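PDB 5O34: enoyl-CoA hydratase carB homologue from Streptomyces cattleya, which probably acts as a crotonase-family lyase in the biosynthesis of the carbapenem antibiotic thienamycin. Local coordinates for residues 200-203 and 208-211; 154-159 and 174-179. All coordinates share one frame; numbering follows the deposited sequence.

How the interactions relate
Both contacts belong to the crotonase-like fold and follow one another along the chain, neither nested nor crossed. Interaction 2 comes first: helix 152-158 leads into strands 163-167 and 171-173, and residues 174-179 return to its side, closing a loop of 14 intervening residues. After helix 184-194, interaction 1 closes a much shorter loop of four residues, where Trp209 of strand 209-210 reaches back to helix 196-205, while the strand joins the small sheet beside strand 171-173. Their centres are 10 Å apart and the two touch: Leu203 CD2 packs 3.9 Å from Met174 CB, and Met202 CE lies 4.2 Å from Leu155 CD2. Together they join helices 152-158 and 196-205, partly by way of Met174.

Interaction 1 (200-203 and 208-211); sequences QRML and EWPA
Trp209 reaches back to Arg201 and Met202 from a backbone that stays well apart from theirs, the nearest CA atoms being those of Met202 and Glu208 at 7.9 Å. The gap is bridged by three side chains, the Trp209 indole meeting Arg201 and Met202, with no hydrogen bond between the segments. Met202 lies over one face of the ring: its CG is 3.5 Å from the centroid of the Trp209 six-membered ring and only 10° off the normal, a clear CH-pi contact. The sulfur follows at a longer range, with Met202 SD 4.5 Å from the same centroid and still above the face, which makes this a Met-aromatic pair as well. A bend at the last torsion (chi3 89°) turns the methyl back toward the indole, leaving Met202 CE 4.0 Å from Trp209 CE3. Arg201 meets the ring at CZ2. Its guanidinium presents a face to this single corner, with Trp209 CZ2 3.5 Å from Arg201 NH2 and lying over the centre of the group, while the two planes stand 53° apart; this is a tilted approach, not a parallel stack. Nearer the helix, Arg201 CB comes within 3.9 Å of Trp209 CH2. The indole N-H is satisfied by Asp217, which accepts a hydrogen bond from Trp209 NE1 and is also a distant, weak ion partner of Arg201, and Arg213 adds a cation-pi contact to the ring. The example illustrates how a single indole can join a short strand to the helix that precedes it. Strand 209-210 pairs antiparallel with strand 171-173 through backbone hydrogen bonds between Trp209 and Leu172, while Met202 reaches Leu190 of helix 184-194.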
loop_
_atom_site.group_PDB
_atom_site.type_symbol
_atom_site.label_atom_id
_atom_site.label_comp_id
_atom_site.label_asym_id
_atom_site.label_seq_id
_atom_site.Cartn_x
_atom_site.Cartn_y
_atom_site.Cartn_z
ATOM N N GLN A 200 -10.388 -5.033 -1.418
ATOM C CA GLN A 200 -11.060 -6.103 -2.164
ATOM C C GLN A 200 -11.906 -6.980 -1.276
ATOM O O GLN A 200 -13.022 -7.327 -1.658
ATOM C CB GLN A 200 -10.047 -6.929 -2.937
ATOM C CG GLN A 200 -9.537 -6.216 -4.186
ATOM C CD GLN A 200 -8.246 -6.786 -4.734
ATOM O OE1 GLN A 200 -7.442 -7.428 -4.040
ATOM N NE2 GLN A 200 -7.983 -6.509 -5.986
ATOM N N ARG A 201 -11.406 -7.296 -0.075
ATOM C CA ARG A 201 -12.140 -8.093 0.903
ATOM C C ARG A 201 -13.404 -7.318 1.335
ATOM O O ARG A 201 -14.491 -7.892 1.350
ATOM C CB ARG A 201 -11.260 -8.396 2.123
ATOM C CG ARG A 201 -10.174 -9.439 1.908
ATOM C CD ARG A 201 -9.287 -9.582 3.140
ATOM N NE ARG A 201 -10.057 -9.981 4.327
ATOM C CZ ARG A 201 -9.740 -9.662 5.583
ATOM N NH1 ARG A 201 -8.657 -8.936 5.840
ATOM N NH2 ARG A 201 -10.508 -10.062 6.590
ATOM N N MET A 202 -13.267 -6.007 1.605
ATOM C CA MET A 202 -14.373 -5.144 2.027
ATOM C C MET A 202 -15.457 -4.956 0.974
ATOM O O MET A 202 -16.630 -5.124 1.296
ATOM C CB MET A 202 -13.864 -3.790 2.521
ATOM C CG MET A 202 -13.258 -3.854 3.880
ATOM S SD MET A 202 -13.004 -2.218 4.566
ATOM C CE MET A 202 -14.608 -1.950 5.401
ATOM N N LEU A 203 -15.076 -4.613 -0.271
ATOM C CA LEU A 203 -16.032 -4.392 -1.368
ATOM C C LEU A 203 -16.797 -5.638 -1.760
ATOM O O LEU A 203 -18.003 -5.559 -1.993
ATOM C CB LEU A 203 -15.357 -3.812 -2.643
ATOM C CG LEU A 203 -14.732 -2.391 -2.657
ATOM C CD1 LEU A 203 -14.911 -1.741 -4.020
ATOM C CD2 LEU A 203 -15.293 -1.478 -1.577
ATOM N N GLU A 208 -18.617 -6.329 7.911
ATOM C CA GLU A 208 -18.289 -5.255 8.832
ATOM C C GLU A 208 -16.911 -5.504 9.400
ATOM O O GLU A 208 -16.515 -6.650 9.608
ATOM C CB GLU A 208 -19.338 -5.147 9.951
ATOM C CG GLU A 208 -20.755 -4.916 9.432
ATOM C CD GLU A 208 -21.868 -4.759 10.461
ATOM O OE1 GLU A 208 -21.620 -5.001 11.664
ATOM O OE2 GLU A 208 -23.003 -4.415 10.057
ATOM N N TRP A 209 -16.170 -4.428 9.616
ATOM C CA TRP A 209 -14.839 -4.477 10.164
ATOM C C TRP A 209 -14.871 -3.961 11.589
ATOM O O TRP A 209 -14.859 -2.744 11.789
ATOM C CB TRP A 209 -13.859 -3.682 9.288
ATOM C CG TRP A 209 -12.915 -4.538 8.503
ATOM C CD1 TRP A 209 -11.571 -4.629 8.674
ATOM C CD2 TRP A 209 -13.245 -5.419 7.421
ATOM N NE1 TRP A 209 -11.043 -5.538 7.792
ATOM C CE2 TRP A 209 -12.044 -6.020 6.991
ATOM C CE3 TRP A 209 -14.439 -5.748 6.757
ATOM C CZ2 TRP A 209 -11.998 -6.932 5.932
ATOM C CZ3 TRP A 209 -14.393 -6.662 5.713
ATOM C CH2 TRP A 209 -13.181 -7.236 5.306
ATOM N N PRO A 210 -14.919 -4.871 12.593
ATOM C CA PRO A 210 -14.858 -4.414 13.997
ATOM C C PRO A 210 -13.547 -3.687 14.285
ATOM O O PRO A 210 -12.566 -3.840 13.547
ATOM C CB PRO A 210 -15.004 -5.700 14.828
ATOM C CG PRO A 210 -14.820 -6.820 13.890
ATOM C CD PRO A 210 -14.960 -6.348 12.482
ATOM N N ALA A 211 -13.565 -2.850 15.341
ATOM C CA ALA A 211 -12.478 -1.943 15.733
ATOM C C ALA A 211 -11.067 -2.547 15.741
ATOM O O ALA A 211 -10.153 -1.919 15.187
ATOM C CB ALA A 211 -12.782 -1.309 17.080
#

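Interaction 2 (154-159 and 174-179)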
loop_
_atom_site.group_PDB
_atom_site.type_symbol
_atom_site.label_atom_id
_atom_site.label_comp_id
_atom_site.label_asym_id
_atom_site.label_seq_id
_atom_site.Cartn_x
_atom_site.Cartn_y
_atom_site.Cartn_z
ATOM N N GLY A 154 -19.876 7.998 4.800
ATOM C CA GLY A 154 -19.405 8.272 6.155
ATOM C C GLY A 154 -17.980 7.793 6.342
ATOM O O GLY A 154 -17.109 8.565 6.761
ATOM N N LEU A 155 -17.727 6.526 5.971
ATOM C CA LEU A 155 -16.390 5.927 6.001
ATOM C C LEU A 155 -15.440 6.663 5.030
ATOM O O LEU A 155 -14.299 6.943 5.399
ATOM C CB LEU A 155 -16.460 4.412 5.681
ATOM C CG LEU A 155 -15.149 3.598 5.661
ATOM C CD1 LEU A 155 -14.285 3.844 6.902
ATOM C CD2 LEU A 155 -15.449 2.123 5.494
ATOM N N GLN A 156 -15.931 7.022 3.827
ATOM C CA GLN A 156 -15.152 7.747 2.808
ATOM C C GLN A 156 -14.611 9.101 3.298
ATOM O O GLN A 156 -13.454 9.428 3.027
ATOM C CB GLN A 156 -15.950 7.890 1.507
ATOM C CG GLN A 156 -15.968 6.598 0.679
ATOM C CD GLN A 156 -17.072 6.493 -0.341
ATOM O OE1 GLN A 156 -17.610 5.404 -0.579
ATOM N NE2 GLN A 156 -17.412 7.598 -0.998
ATOM N N ILE A 157 -15.414 9.853 4.076
ATOM C CA ILE A 157 -14.996 11.137 4.673
ATOM C C ILE A 157 -13.841 10.888 5.648
ATOM O O ILE A 157 -12.830 11.593 5.586
ATOM C CB ILE A 157 -16.196 11.886 5.341
ATOM C CG1 ILE A 157 -17.246 12.295 4.273
ATOM C CG2 ILE A 157 -15.722 13.128 6.141
ATOM C CD1 ILE A 157 -18.681 12.564 4.799
ATOM N N SER A 158 -13.972 9.859 6.510
ATOM C CA SER A 158 -12.942 9.496 7.493
ATOM C C SER A 158 -11.625 9.113 6.804
ATOM O O SER A 158 -10.551 9.515 7.269
ATOM C CB SER A 158 -13.439 8.398 8.433
ATOM O OG SER A 158 -13.242 7.085 7.928
ATOM N N LEU A 159 -11.716 8.418 5.646
ATOM C CA LEU A 159 -10.541 8.016 4.847
ATOM C C LEU A 159 -9.784 9.207 4.180
ATOM O O LEU A 159 -8.722 8.999 3.591
ATOM C CB LEU A 159 -10.908 6.940 3.812
ATOM C CG LEU A 159 -11.450 5.608 4.357
ATOM C CD1 LEU A 159 -12.053 4.780 3.254
ATOM C CD2 LEU A 159 -10.389 4.812 5.116
ATOM N N MET A 174 -18.314 -1.035 3.838
ATOM C CA MET A 174 -18.395 -0.534 2.476
ATOM C C MET A 174 -19.427 -1.455 1.781
ATOM O O MET A 174 -19.017 -2.300 0.997
ATOM C CB MET A 174 -17.035 -0.573 1.740
ATOM C CG MET A 174 -16.254 0.707 1.840
ATOM S SD MET A 174 -17.087 2.183 1.291
ATOM C CE MET A 174 -15.883 3.151 1.539
ATOM N N PRO A 175 -20.744 -1.397 2.159
ATOM C CA PRO A 175 -21.750 -2.279 1.522
ATOM C C PRO A 175 -22.331 -1.863 0.143
ATOM O O PRO A 175 -23.306 -2.481 -0.292
ATOM C CB PRO A 175 -22.855 -2.334 2.583
ATOM C CG PRO A 175 -22.837 -0.984 3.184
ATOM C CD PRO A 175 -21.403 -0.452 3.097
ATOM N N GLU A 176 -21.772 -0.829 -0.517
ATOM C CA GLU A 176 -22.205 -0.318 -1.832
ATOM C C GLU A 176 -22.738 -1.377 -2.815
ATOM O O GLU A 176 -23.810 -1.172 -3.395
ATOM C CB GLU A 176 -21.091 0.496 -2.510
ATOM C CG GLU A 176 -21.078 1.959 -2.113
ATOM C CD GLU A 176 -20.379 2.313 -0.816
ATOM O OE1 GLU A 176 -20.077 1.394 -0.019
ATOM O OE2 GLU A 176 -20.148 3.523 -0.590
ATOM N N PHE A 177 -22.019 -2.512 -2.964
ATOM C CA PHE A 177 -22.413 -3.620 -3.847
ATOM C C PHE A 177 -23.701 -4.313 -3.393
ATOM O O PHE A 177 -24.577 -4.562 -4.222
ATOM C CB PHE A 177 -21.274 -4.640 -4.039
ATOM C CG PHE A 177 -20.096 -4.183 -4.870
ATOM C CD1 PHE A 177 -18.928 -4.929 -4.914
ATOM C CD2 PHE A 177 -20.162 -3.015 -5.624
ATOM C CE1 PHE A 177 -17.844 -4.514 -5.686
ATOM C CE2 PHE A 177 -19.078 -2.603 -6.400
ATOM C CZ PHE A 177 -17.928 -3.354 -6.427
ATOM N N ARG A 178 -23.821 -4.606 -2.080
ATOM C CA ARG A 178 -25.022 -5.213 -1.492
ATOM C C ARG A 178 -26.237 -4.292 -1.733
ATOM O O ARG A 178 -27.300 -4.765 -2.125
ATOM C CB ARG A 178 -24.816 -5.493 0.015
ATOM C CG ARG A 178 -26.040 -6.111 0.707
ATOM C CD ARG A 178 -25.693 -6.977 1.906
ATOM N NE ARG A 178 -25.099 -6.196 2.988
ATOM C CZ ARG A 178 -24.094 -6.609 3.753
ATOM N NH1 ARG A 178 -23.563 -7.816 3.568
ATOM N NH2 ARG A 178 -23.609 -5.826 4.705
ATOM N N VAL A 179 -26.030 -2.979 -1.562
ATOM C CA VAL A 179 -27.011 -1.910 -1.748
ATOM C C VAL A 179 -27.312 -1.671 -3.250
ATOM O O VAL A 179 -28.342 -1.085 -3.583
ATOM C CB VAL A 179 -26.530 -0.647 -0.970
ATOM C CG1 VAL A 179 -27.211 0.634 -1.431
ATOM C CG2 VAL A 179 -26.715 -0.841 0.531
#
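Met174 meets Leu155 and Gln156 because its chain bends at CB-CG (chi2 -56°), sending the methyl toward helix 152-158, while Gln156 runs out extended beyond CG to cross it at about a right angle. Glu176, also bent at its second torsion, brings its carboxylate in from the direction opposite to Gln156. The contact belongs to a crotonase-like fold: by sequence pattern, Gln156 and Glu176 appear to occupy the two places that carry the catalytic glutamates in enoyl-CoA hydratases, so the contact probably borders the active-site pocket, here with an amide at the first place. Met174 CE is 3.6 Å from Gln156 CG and so lies against the aliphatic part of that side chain, and farther back Met174 CG touches Leu155 CD2 at 4.0 Å. The Gln156 amide and the Glu176 carboxylate are turned to within 20° of a common plane. Their nearest modelled atoms, Gln156 OE1 and Glu176 OE2, stand 3.2 Å apart, although the orientation of the amide is uncertain. Phe185 and Met189 of helix 184-194 also pack on Gln156, and Leu190 of the same helix packs on Met174, so helix 184-194 flanks the meeting. At the end of helix 152-158 one carbonyl serves two donors: Leu155 O accepts from Leu159 N at 3.0 Å, and Ser158 OG donates to a lone pair of Leu155 O in the carbonyl plane, at 2.7 Å and a C=O...OG angle of 130°.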